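Local coordinates for protein N-acetylneuraminate epimerase (Escherichia coli, PDB 2UVK) that speeds the interconversion of the alpha and beta anomers of N-acetylneuraminic acid (sialic acid) in the periplasm as a homodimeric Kelch-repeat beta-propeller enzyme, at residues A49-G53 and G54-Q58; K151-A154 and H155-K159; L222-G226 and N227-W231; K274-A277 and H278-L281; L313-N317 and S318-I322. All blocks are in the same frame, centred on the assembly; numbering follows the deposited sequence.

Contact 1 of 5, residues A49-G53 and G54-Q58; sequences AAFPG and GPRDQ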
# COMPACT_ATOMS: atom_id res chain seq x y z
N ALA B 49 27.96 -13.18 10.34
CA ALA B 49 28.18 -12.17 9.33
C ALA B 49 27.18 -11.03 9.52
O ALA B 49 26.00 -11.27 9.81
CB ALA B 49 28.05 -12.79 7.95
N ALA B 50 27.67 -9.82 9.36
CA ALA B 50 26.83 -8.63 9.53
C ALA B 50 25.72 -8.56 8.50
O ALA B 50 25.86 -8.94 7.35
CB ALA B 50 27.69 -7.36 9.45
N PHE B 51 24.58 -8.03 8.93
CA PHE B 51 23.47 -7.77 8.04
C PHE B 51 23.85 -6.68 7.05
O PHE B 51 24.27 -5.61 7.48
CB PHE B 51 22.25 -7.36 8.88
CG PHE B 51 20.98 -7.22 8.09
CD1 PHE B 51 20.32 -8.32 7.60
CD2 PHE B 51 20.45 -5.96 7.83
CE1 PHE B 51 19.14 -8.17 6.88
CE2 PHE B 51 19.28 -5.83 7.12
CZ PHE B 51 18.63 -6.92 6.66
N PRO B 52 23.73 -6.94 5.74
CA PRO B 52 24.17 -5.99 4.75
C PRO B 52 23.19 -4.86 4.41
O PRO B 52 23.54 -3.97 3.63
CB PRO B 52 24.37 -6.87 3.52
CG PRO B 52 23.40 -7.89 3.64
CD PRO B 52 23.31 -8.19 5.09
N GLY B 53 21.98 -4.90 4.97
CA GLY B 53 20.96 -3.89 4.63
C GLY B 53 20.86 -2.70 5.58
O GLY B 53 19.86 -1.92 5.54
N GLY B 54 21.86 -2.54 6.44
CA GLY B 54 21.86 -1.53 7.46
C GLY B 54 21.03 -1.87 8.67
O GLY B 54 20.29 -2.86 8.63
N PRO B 55 21.13 -1.08 9.74
CA PRO B 55 20.32 -1.32 10.93
C PRO B 55 18.83 -1.29 10.63
O PRO B 55 18.40 -0.52 9.79
CB PRO B 55 20.68 -0.16 11.84
CG PRO B 55 22.11 0.22 11.39
CD PRO B 55 22.06 0.05 9.94
N ARG B 56 18.08 -2.15 11.31
CA ARG B 56 16.61 -2.25 11.14
C ARG B 56 15.97 -2.39 12.49
O ARG B 56 16.34 -3.31 13.25
CB ARG B 56 16.19 -3.46 10.31
CG ARG B 56 16.79 -3.57 8.92
CD ARG B 56 16.42 -2.44 7.95
NE ARG B 56 17.09 -2.58 6.65
CZ ARG B 56 16.67 -3.29 5.62
NH1 ARG B 56 15.54 -4.00 5.69
NH2 ARG B 56 17.35 -3.31 4.47
N ASP B 57 15.01 -1.52 12.80
CA ASP B 57 14.11 -1.71 13.95
C ASP B 57 12.80 -2.30 13.44
O ASP B 57 12.34 -1.98 12.36
CB ASP B 57 13.79 -0.38 14.64
CG ASP B 57 14.91 0.13 15.50
OD1 ASP B 57 15.87 -0.59 15.85
OD2 ASP B 57 14.80 1.33 15.87
N GLN B 58 12.23 -3.22 14.21
CA GLN B 58 10.92 -3.76 13.84
C GLN B 58 10.92 -4.59 12.55
O GLN B 58 9.90 -4.72 11.86
CB GLN B 58 9.83 -2.67 13.81
CG GLN B 58 9.65 -1.97 15.15
CD GLN B 58 8.46 -1.06 15.17
OE1 GLN B 58 7.35 -1.48 14.87
NE2 GLN B 58 8.68 0.21 15.48
O HOH W 1 24.60 -3.06 6.63

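Contact 2 of 5, residues K151-A154 and H155-K159; sequences KINA and HYFDK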
# COMPACT_ATOMS: atom_id res chain seq x y z
N LYS B 151 2.75 21.92 13.42
CA LYS B 151 1.73 21.74 12.39
C LYS B 151 1.80 20.31 11.87
O LYS B 151 0.77 19.67 11.67
CB LYS B 151 1.93 22.73 11.25
CG LYS B 151 0.81 22.79 10.24
CD LYS B 151 1.15 23.76 9.10
CE LYS B 151 0.17 23.62 7.94
NZ LYS B 151 0.66 24.31 6.74
N ILE B 152 3.01 19.82 11.64
CA ILE B 152 3.19 18.47 11.11
C ILE B 152 2.63 17.44 12.08
O ILE B 152 1.91 16.51 11.67
CB ILE B 152 4.68 18.20 10.81
CG1 ILE B 152 5.11 18.96 9.57
CG2 ILE B 152 4.93 16.69 10.57
CD1 ILE B 152 6.62 19.27 9.50
N ASN B 153 2.96 17.58 13.36
CA ASN B 153 2.46 16.69 14.40
C ASN B 153 0.95 16.76 14.57
O ASN B 153 0.26 15.76 14.74
CB ASN B 153 3.18 16.91 15.73
CG ASN B 153 4.59 16.41 15.72
OD1 ASN B 153 5.52 17.05 16.24
ND2 ASN B 153 4.77 15.24 15.15
N ALA B 154 0.41 17.97 14.53
CA ALA B 154 -1.01 18.12 14.66
C ALA B 154 -1.73 17.40 13.53
O ALA B 154 -2.67 16.67 13.79
CB ALA B 154 -1.39 19.62 14.67
N HIS B 155 -1.27 17.58 12.29
CA HIS B 155 -1.89 16.92 11.14
C HIS B 155 -1.71 15.41 11.28
O HIS B 155 -2.61 14.62 11.01
CB HIS B 155 -1.26 17.33 9.83
CG HIS B 155 -1.76 18.62 9.24
ND1 HIS B 155 -3.09 18.96 9.21
CD2 HIS B 155 -1.11 19.58 8.54
CE1 HIS B 155 -3.23 20.11 8.57
NE2 HIS B 155 -2.04 20.51 8.16
N TYR B 156 -0.52 15.00 11.70
CA TYR B 156 -0.21 13.55 11.74
C TYR B 156 -1.08 12.76 12.73
O TYR B 156 -1.55 11.66 12.43
CB TYR B 156 1.25 13.34 12.08
CG TYR B 156 1.73 11.90 11.93
CD1 TYR B 156 1.95 11.34 10.69
CD2 TYR B 156 2.00 11.14 13.06
CE1 TYR B 156 2.41 10.02 10.57
CE2 TYR B 156 2.47 9.82 12.97
CZ TYR B 156 2.67 9.29 11.70
OH TYR B 156 3.17 8.01 11.56
N PHE B 157 -1.28 13.30 13.94
CA PHE B 157 -1.97 12.57 14.99
C PHE B 157 -3.49 12.77 15.01
O PHE B 157 -4.19 11.96 15.59
CB PHE B 157 -1.36 12.88 16.35
CG PHE B 157 0.02 12.36 16.52
CD1 PHE B 157 0.22 11.00 16.69
CD2 PHE B 157 1.12 13.19 16.53
CE1 PHE B 157 1.50 10.48 16.85
CE2 PHE B 157 2.40 12.67 16.67
CZ PHE B 157 2.58 11.31 16.84
N ASP B 158 -3.98 13.78 14.31
CA ASP B 158 -5.42 14.11 14.32
C ASP B 158 -6.12 13.44 13.15
O ASP B 158 -6.61 14.09 12.21
CB ASP B 158 -5.64 15.62 14.26
CG ASP B 158 -7.10 16.01 14.45
OD1 ASP B 158 -7.86 15.18 14.99
OD2 ASP B 158 -7.46 17.14 14.05
N LYS B 159 -6.15 12.11 13.19
CA LYS B 159 -6.82 11.34 12.15
C LYS B 159 -7.49 10.15 12.80
O LYS B 159 -7.05 9.68 13.85
CB LYS B 159 -5.81 10.82 11.12
CG LYS B 159 -4.88 11.83 10.51
CD LYS B 159 -4.02 11.20 9.40
CE LYS B 159 -3.06 12.20 8.78
NZ LYS B 159 -3.75 13.40 8.24
O HOH W 2 -1.32 22.57 5.54

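Contact 3 of 5, residues L222-G226 and N227-W231; sequences LDFTG and NNLKW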
# COMPACT_ATOMS: atom_id res chain seq x y z
N LEU B 222 -6.63 -16.74 12.66
CA LEU B 222 -6.65 -17.15 11.28
C LEU B 222 -6.73 -18.67 11.28
O LEU B 222 -5.86 -19.32 11.82
CB LEU B 222 -5.39 -16.71 10.52
CG LEU B 222 -5.26 -15.20 10.21
CD1 LEU B 222 -5.30 -14.29 11.44
CD2 LEU B 222 -3.97 -14.95 9.40
N ASP B 223 -7.79 -19.19 10.67
CA ASP B 223 -8.07 -20.62 10.63
C ASP B 223 -7.86 -21.13 9.20
O ASP B 223 -8.66 -20.85 8.30
CB ASP B 223 -9.49 -20.80 11.12
CG ASP B 223 -9.92 -22.27 11.15
OD1 ASP B 223 -9.22 -23.12 10.58
OD2 ASP B 223 -10.98 -22.55 11.75
N PHE B 224 -6.78 -21.86 9.00
CA PHE B 224 -6.42 -22.43 7.71
C PHE B 224 -6.88 -23.90 7.57
O PHE B 224 -6.41 -24.57 6.67
CB PHE B 224 -4.89 -22.45 7.53
CG PHE B 224 -4.25 -21.06 7.38
CD1 PHE B 224 -3.98 -20.56 6.13
CD2 PHE B 224 -3.85 -20.34 8.49
CE1 PHE B 224 -3.36 -19.32 5.98
CE2 PHE B 224 -3.20 -19.09 8.33
CZ PHE B 224 -2.99 -18.61 7.08
N THR B 225 -7.77 -24.37 8.45
CA THR B 225 -8.14 -25.81 8.47
C THR B 225 -8.99 -26.23 7.29
O THR B 225 -9.01 -27.41 6.92
CB THR B 225 -8.87 -26.19 9.77
OG1 THR B 225 -10.06 -25.40 9.92
CG2 THR B 225 -7.99 -26.01 10.99
N GLY B 226 -9.70 -25.29 6.69
CA GLY B 226 -10.66 -25.60 5.65
C GLY B 226 -10.17 -25.22 4.29
O GLY B 226 -9.03 -24.80 4.10
N ASN B 227 -11.07 -25.32 3.32
CA ASN B 227 -10.77 -24.99 1.95
C ASN B 227 -10.54 -23.49 1.76
O ASN B 227 -9.89 -23.07 0.81
CB ASN B 227 -11.91 -25.46 1.03
CG ASN B 227 -12.06 -26.99 0.97
OD1 ASN B 227 -12.83 -27.51 0.16
ND2 ASN B 227 -11.32 -27.71 1.81
N ASN B 228 -11.11 -22.69 2.65
CA ASN B 228 -11.05 -21.24 2.59
C ASN B 228 -10.56 -20.69 3.92
O ASN B 228 -11.05 -21.08 4.97
CB ASN B 228 -12.44 -20.69 2.30
CG ASN B 228 -13.00 -21.18 0.97
OD1 ASN B 228 -12.37 -21.00 -0.07
ND2 ASN B 228 -14.20 -21.77 1.00
N LEU B 229 -9.60 -19.76 3.89
CA LEU B 229 -9.12 -19.11 5.10
C LEU B 229 -10.29 -18.42 5.79
O LEU B 229 -11.10 -17.75 5.14
CB LEU B 229 -8.02 -18.08 4.78
CG LEU B 229 -7.56 -17.14 5.91
CD1 LEU B 229 -6.90 -17.84 7.08
CD2 LEU B 229 -6.60 -16.10 5.34
N LYS B 230 -10.38 -18.62 7.09
CA LYS B 230 -11.41 -18.02 7.91
C LYS B 230 -10.77 -17.19 9.01
O LYS B 230 -9.83 -17.63 9.65
CB LYS B 230 -12.29 -19.13 8.51
CG LYS B 230 -13.38 -18.65 9.43
CD LYS B 230 -14.50 -18.01 8.64
CE LYS B 230 -15.53 -17.41 9.57
NZ LYS B 230 -16.57 -16.66 8.80
N TRP B 231 -11.32 -16.00 9.22
CA TRP B 231 -10.87 -15.06 10.25
C TRP B 231 -11.93 -14.94 11.35
O TRP B 231 -13.13 -14.77 11.04
CB TRP B 231 -10.69 -13.67 9.64
CG TRP B 231 -9.68 -13.57 8.57
CD1 TRP B 231 -9.78 -14.05 7.32
CD2 TRP B 231 -8.41 -12.90 8.65
NE1 TRP B 231 -8.65 -13.74 6.59
CE2 TRP B 231 -7.78 -13.05 7.40
CE3 TRP B 231 -7.74 -12.21 9.67
CZ2 TRP B 231 -6.52 -12.50 7.11
CZ3 TRP B 231 -6.46 -11.65 9.37
CH2 TRP B 231 -5.87 -11.83 8.11
O HOH W 3 -10.42 -22.55 7.12

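Contact 4 of 5, residues K274-A277 and H278-L281; sequences KNYA and HEGL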
# COMPACT_ATOMS: atom_id res chain seq x y z
N LYS B 274 -11.46 11.88 20.75
CA LYS B 274 -10.13 12.50 20.71
C LYS B 274 -9.21 11.64 19.84
O LYS B 274 -8.71 10.63 20.31
CB LYS B 274 -9.55 12.62 22.10
CG LYS B 274 -8.47 13.68 22.21
N ASN B 275 -9.00 12.05 18.60
CA ASN B 275 -8.19 11.23 17.66
C ASN B 275 -6.79 11.04 18.18
O ASN B 275 -6.21 9.97 17.99
CB ASN B 275 -8.14 11.89 16.29
CG ASN B 275 -9.41 11.72 15.50
OD1 ASN B 275 -10.24 10.87 15.82
ND2 ASN B 275 -9.55 12.49 14.44
N TYR B 276 -6.22 12.08 18.78
CA TYR B 276 -4.88 12.04 19.36
C TYR B 276 -5.03 11.44 20.76
O TYR B 276 -5.07 12.15 21.78
CB TYR B 276 -4.29 13.45 19.35
CG TYR B 276 -2.82 13.61 19.73
CD1 TYR B 276 -2.20 14.84 19.58
CD2 TYR B 276 -2.06 12.57 20.23
CE1 TYR B 276 -0.88 15.04 19.92
CE2 TYR B 276 -0.73 12.76 20.58
CZ TYR B 276 -0.15 14.00 20.42
OH TYR B 276 1.18 14.20 20.76
N ALA B 277 -5.16 10.12 20.79
CA ALA B 277 -5.68 9.40 21.94
C ALA B 277 -4.73 9.32 23.13
O ALA B 277 -5.15 9.05 24.25
CB ALA B 277 -6.11 7.98 21.53
N HIS B 278 -3.44 9.52 22.86
CA HIS B 278 -2.40 9.37 23.86
C HIS B 278 -1.70 10.69 24.18
O HIS B 278 -0.69 10.69 24.86
CB HIS B 278 -1.36 8.33 23.40
CG HIS B 278 -0.54 8.76 22.22
ND1 HIS B 278 -1.09 9.24 21.06
CD2 HIS B 278 0.79 8.71 22.01
CE1 HIS B 278 -0.13 9.50 20.19
NE2 HIS B 278 1.02 9.20 20.75
N GLU B 279 -2.26 11.80 23.72
CA GLU B 279 -1.69 13.12 24.04
C GLU B 279 -1.47 13.31 25.55
O GLU B 279 -2.39 13.13 26.35
CB GLU B 279 -2.59 14.24 23.51
CG GLU B 279 -1.92 15.60 23.58
CD GLU B 279 -2.75 16.72 22.96
OE1 GLU B 279 -3.87 16.46 22.48
OE2 GLU B 279 -2.28 17.87 22.95
N GLY B 280 -0.24 13.62 25.94
CA GLY B 280 0.09 13.86 27.35
C GLY B 280 0.30 12.63 28.22
O GLY B 280 0.75 12.75 29.36
N LEU B 281 -0.01 11.44 27.70
CA LEU B 281 0.09 10.23 28.50
C LEU B 281 1.51 9.67 28.43
O LEU B 281 2.21 9.85 27.42
CB LEU B 281 -0.92 9.17 28.02
CG LEU B 281 -2.41 9.55 28.01
CD1 LEU B 281 -3.28 8.36 27.66
CD2 LEU B 281 -2.83 10.13 29.36
O HOH W 4 -2.98 8.94 18.94

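Contact 5 of 5, residues L313-N317 and S318-I322; sequences LPWNN and SLLII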
# COMPACT_ATOMS: atom_id res chain seq x y z
N LEU B 313 10.36 -16.69 21.02
CA LEU B 313 10.64 -17.92 20.26
C LEU B 313 10.05 -19.12 20.99
O LEU B 313 10.03 -19.12 22.20
CB LEU B 313 12.14 -18.13 20.12
CG LEU B 313 12.89 -17.09 19.28
CD1 LEU B 313 14.39 -17.34 19.34
CD2 LEU B 313 12.37 -17.13 17.84
N PRO B 314 9.56 -20.12 20.23
CA PRO B 314 9.17 -21.39 20.88
C PRO B 314 10.39 -22.21 21.24
O PRO B 314 11.26 -22.40 20.41
CB PRO B 314 8.36 -22.11 19.78
CG PRO B 314 8.91 -21.61 18.51
CD PRO B 314 9.30 -20.16 18.78
N TRP B 315 10.47 -22.68 22.48
CA TRP B 315 11.58 -23.52 22.89
C TRP B 315 11.16 -24.45 24.02
O TRP B 315 10.65 -24.00 25.03
CB TRP B 315 12.77 -22.65 23.31
CG TRP B 315 13.99 -23.44 23.63
CD1 TRP B 315 14.54 -24.42 22.88
CD2 TRP B 315 14.81 -23.31 24.79
NE1 TRP B 315 15.66 -24.92 23.49
CE2 TRP B 315 15.85 -24.25 24.67
CE3 TRP B 315 14.78 -22.48 25.92
CZ2 TRP B 315 16.85 -24.40 25.63
CZ3 TRP B 315 15.78 -22.63 26.88
CH2 TRP B 315 16.80 -23.59 26.73
N ASN B 316 11.36 -25.76 23.82
CA ASN B 316 11.00 -26.76 24.84
C ASN B 316 9.56 -26.60 25.34
O ASN B 316 9.31 -26.58 26.54
CB ASN B 316 11.95 -26.66 26.04
CG ASN B 316 13.38 -27.06 25.72
OD1 ASN B 316 13.66 -27.67 24.69
ND2 ASN B 316 14.29 -26.72 26.63
N ASN B 317 8.63 -26.45 24.41
CA ASN B 317 7.22 -26.29 24.77
C ASN B 317 6.96 -25.11 25.72
O ASN B 317 6.04 -25.13 26.52
CB ASN B 317 6.69 -27.61 25.38
CG ASN B 317 5.17 -27.70 25.35
OD1 ASN B 317 4.49 -27.10 24.50
ND2 ASN B 317 4.62 -28.50 26.28
N SER B 318 7.77 -24.06 25.56
CA SER B 318 7.70 -22.88 26.40
C SER B 318 7.86 -21.66 25.51
O SER B 318 8.19 -21.77 24.34
CB SER B 318 8.84 -22.89 27.42
OG SER B 318 8.72 -23.99 28.31
N LEU B 319 7.60 -20.49 26.09
CA LEU B 319 7.87 -19.21 25.44
C LEU B 319 9.22 -18.68 25.93
O LEU B 319 9.39 -18.42 27.12
CB LEU B 319 6.77 -18.22 25.74
CG LEU B 319 7.05 -16.77 25.34
CD1 LEU B 319 7.30 -16.71 23.86
CD2 LEU B 319 5.86 -15.93 25.75
N LEU B 320 10.17 -18.54 25.01
CA LEU B 320 11.47 -17.98 25.28
C LEU B 320 11.43 -16.50 24.88
O LEU B 320 11.14 -16.20 23.73
CB LEU B 320 12.52 -18.73 24.45
CG LEU B 320 13.96 -18.21 24.44
CD1 LEU B 320 14.49 -18.05 25.85
CD2 LEU B 320 14.86 -19.09 23.56
N ILE B 321 11.71 -15.61 25.83
CA ILE B 321 11.73 -14.16 25.58
C ILE B 321 13.17 -13.70 25.67
O ILE B 321 13.84 -13.98 26.66
CB ILE B 321 10.89 -13.40 26.63
CG1 ILE B 321 9.41 -13.72 26.46
CG2 ILE B 321 11.21 -11.87 26.64
CD1 ILE B 321 8.55 -13.23 27.59
N ILE B 322 13.64 -12.97 24.67
CA ILE B 322 15.03 -12.55 24.64
C ILE B 322 15.06 -11.03 24.44
O ILE B 322 14.52 -10.51 23.47
CB ILE B 322 15.83 -13.22 23.51
CG1 ILE B 322 15.69 -14.76 23.55
CG2 ILE B 322 17.31 -12.83 23.61
CD1 ILE B 322 16.41 -15.47 22.41

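Contact 1 of 5, residues A49-G53 and G54-Q58
Phe-51 and Arg-56 meet at about a right angle, with the phenyl ring and the guanidinium plane 87° apart. The ring turns an edge to the arginine, and its CE2 sits 3.9 Å from Arg-56 CZ, over the centre of one guanidinium face. The same ring atom also touches the aliphatic part of the chain, CE2 lying 3.8 Å from Arg-56 CG. Phe-51 reaches this position with CG anti to the backbone N (chi1 -173°), while the arginine chain bends at chi2 and folds back toward the Gly-53 carbonyl. Next along the ring edge, Phe-51 CD2 comes to 3.2 Å from Gly-54 O, close to the ring plane.

The guanidinium uses its own edge on the backbone. Arg-56 NE and Arg-56 NH2 both donate to Gly-53 O, each at 3.1 Å, a side-on grip by two nitrogens on one carbonyl oxygen. Both come from the same face of the peptide plane, NE well above it and NH2 less tilted. A water bridges Phe-51 O and Gly-54 N across the bend, and Gly-54 takes a positive phi. The loop links strand 46-47 to strand 60-64 within Kelch repeat 1. NH2 is also in a salt bridge with Asp-87, and NH1 donates to Gly-72 O. One cationic group thus joins this loop to an acid farther along the chain, and its buried charge is probably balanced by that carboxylate.

Contact 2 of 5, residues K151-A154 and H155-K159
Lys-151 and His-155 lie side by side one turn apart near the C-terminal end of helix 146-157, their side chains pointing the same way. The lysine is extended, with CG anti to its N (chi1 -170°), which carries CE along the imidazole to 3.8 Å from His-155 NE2. A similar i, i+4 pair follows at Asn-153 and Phe-157: the amide and phenyl planes are 34° apart, and Asn-153 ND2 stands 3.8 Å from Phe-157 CE2.

Alpha-helical backbone bonds hold both pairs in register. His-155 N donates to Lys-151 O at 3.0 Å, Tyr-156 N to Ile-152 O and Phe-157 N to Asn-153 O. The helix ends here: the bond from Asp-158 N to Ala-154 O is weak, and Asp-158, the first residue to leave helical angles, is the centre of an inverse gamma turn.

Farther out, Asn-153 makes a hydrogen bond from ND2 to Tyr-135 OH, which probably also keeps the amide beside the phenyl ring. Ile-152 packs on helix 129-142 and on Met-102 of the second subunit, whose Gln-179 touches His-155. The Phe-157 side chain is about 8 Å from that of Glu-209, the predicted proton acceptor. At the outer end of the first pair, a water lies 2.9 Å from Lys-151 NZ and 3.4 Å from His-155 NE2, both links weak.

Contact 3 of 5, residues L222-G226 and N227-W231
Leu-229 and Leu-222 fill the apolar side of a beta hairpin, made by strands 219-223 and 230-233 of one propeller blade, and each leucine meets an aromatic ring contributed by the other arm. Leu-229 CD1 stands over the centre of the Phe-224 ring, 3.9 Å from its centroid and only 5° off the normal, a CH-pi contact in which one methyl is almost equally far from all six ring carbons. Leu-229 CG is anti to the backbone N (chi1 170°), which directs the chain back across the hairpin, where CD1 also reaches Leu-222 CB. Leu-222 in turn lies over one face of Trp-231, side by side with it: CG covers the six-membered ring toward its rim, and CD1 makes the closest approach, 3.5 Å from Trp-231 CZ3. Leu-170, on strand 169-174 of the preceding blade, touches both leucines, and His-117 stacks on Phe-224.

The backbone frames this cluster. Leu-222 and Trp-231 form an antiparallel non-hydrogen-bonded pair; at the hydrogen-bonded pair next to it, Asp-223 N donates to Lys-230 O at 2.8 Å and Lys-230 N returns a bond to Asp-223 O. On the face away from the leucines, the carboxylate of Asp-223 makes an Asx turn, its OD1 accepting from Thr-225 N and from Thr-225 OG1, two donors on one oxygen, which should restrain the carboxylate's rotation. Inside the loop a water bridges the arms: it donates to Asp-223 O and Asn-228 O, each at 2.7 Å, and accepts from Gly-226 N at 2.9 Å.

Contact 4 of 5, residues K274-A277 and H278-L281
Tyr-276 and Glu-279 both hold CG anti to the backbone N, and with a type I turn bringing the two residues back together, the extended glutamate runs across the phenol ring. Glu-279 CB stands above the ring centre, 3.6 Å from the centroid, as a CH-pi contact. CG follows over the side of CE1, and the carboxylate ends stacked on the ring, the two planes nearly parallel, with Glu-279 OE1 3.7 Å from Tyr-276 CD1.

His-278 approaches the same ring from its edge. Its chi1 of 68° places CG between the N and the carbonyl carbon, and His-278 CE1 comes to 3.3 Å from Tyr-276 CE2, the ring planes oblique at 57°. A water accepts from Ala-277 N at 3.1 Å and, weakly, from His-278 ND1.

The backbone folds through two overlapping beta turns: type I from Tyr-276 to Glu-279, closed by a weak bond from Glu-279 N to Tyr-276 O, and type II from His-278 to Leu-281, where Gly-280 has positive phi. Phe-263 meets the imidazole edge-to-face. The His-278 side chain is about 6 Å from that of Glu-209, the predicted proton acceptor. With Phe-157 stacked on the other face, these contacts would be expected to restrict the phenol's rotation. The favourable part of the glutamate contact is the CH-pi approach of CB, whereas a negative carboxylate over a pi face probably gains little electrostatically.

Contact 5 of 5, residues L313-N317 and S318-I322
Leu-320 is the bump at the middle of this hairpin. Its CB sits 3.4 Å from Leu-313 O and 4.1 Å from Trp-315 CB, filling the hollow between those two residues of the facing strand. With CG anti to the backbone N (chi1 173°), its CD2 branch comes to 4.1 Å from Trp-315 CE3. Leu-313 CD1 meets Ile-322 CD1 at 4.1 Å, methyl against methyl, the two side chains crossing at a slant. Asn-316 folds its amide back so that ND2 lies over one face of the Trp-315 ring, offset toward the rim.

Backbone bonds tie the two strands together. Leu-313 N donates to Leu-320 O and Leu-320 N to Leu-313 O, 2.9 Å in each case. Trp-315 N donates to Ser-318 O; the return bond from Ser-318 N to Trp-315 O is weak. Asn-316 and Asn-317 make the reversal, both with positive phi. There Asn-252 N donates to Asn-317 OD1, while Ser-318 OG pairs with Thr-339 OG1.

Leu-313, Trp-315 and Ile-322 pack on strands 14-18 and 21-25 of the adjoining blade, through Ile-17, Val-22 and Ile-24, and Leu-320 packs on the N-terminal residues Val-2 and Leu-3. Strands 311-315 and 318-322 thus form a tight antiparallel hairpin, the first two strands of a four-stranded propeller blade.

How the contacts relate
The five contacts follow one another along the chain, and only contacts 2 and 4 touch. Their centres are about 11 Å apart: Phe-157 stacks on Tyr-276, Phe-157 CD1 lies 3.8 Å from His-278 CE1, and Asp-158 OD1 probably accepts a hydrogen bond from Asn-275 ND2 at 3.2 Å. Both lie near Glu-209, the predicted proton acceptor, with Lys-211 hydrogen-bonded to the backbones of both. Contacts 1, 3 and 5 lie away from that site. Contact 5 is on the opposite side of the chain's centre from contacts 2 and 4, with centres about 40 and 35 Å away; contacts 1 and 5 are closer, about 24 Å between centres.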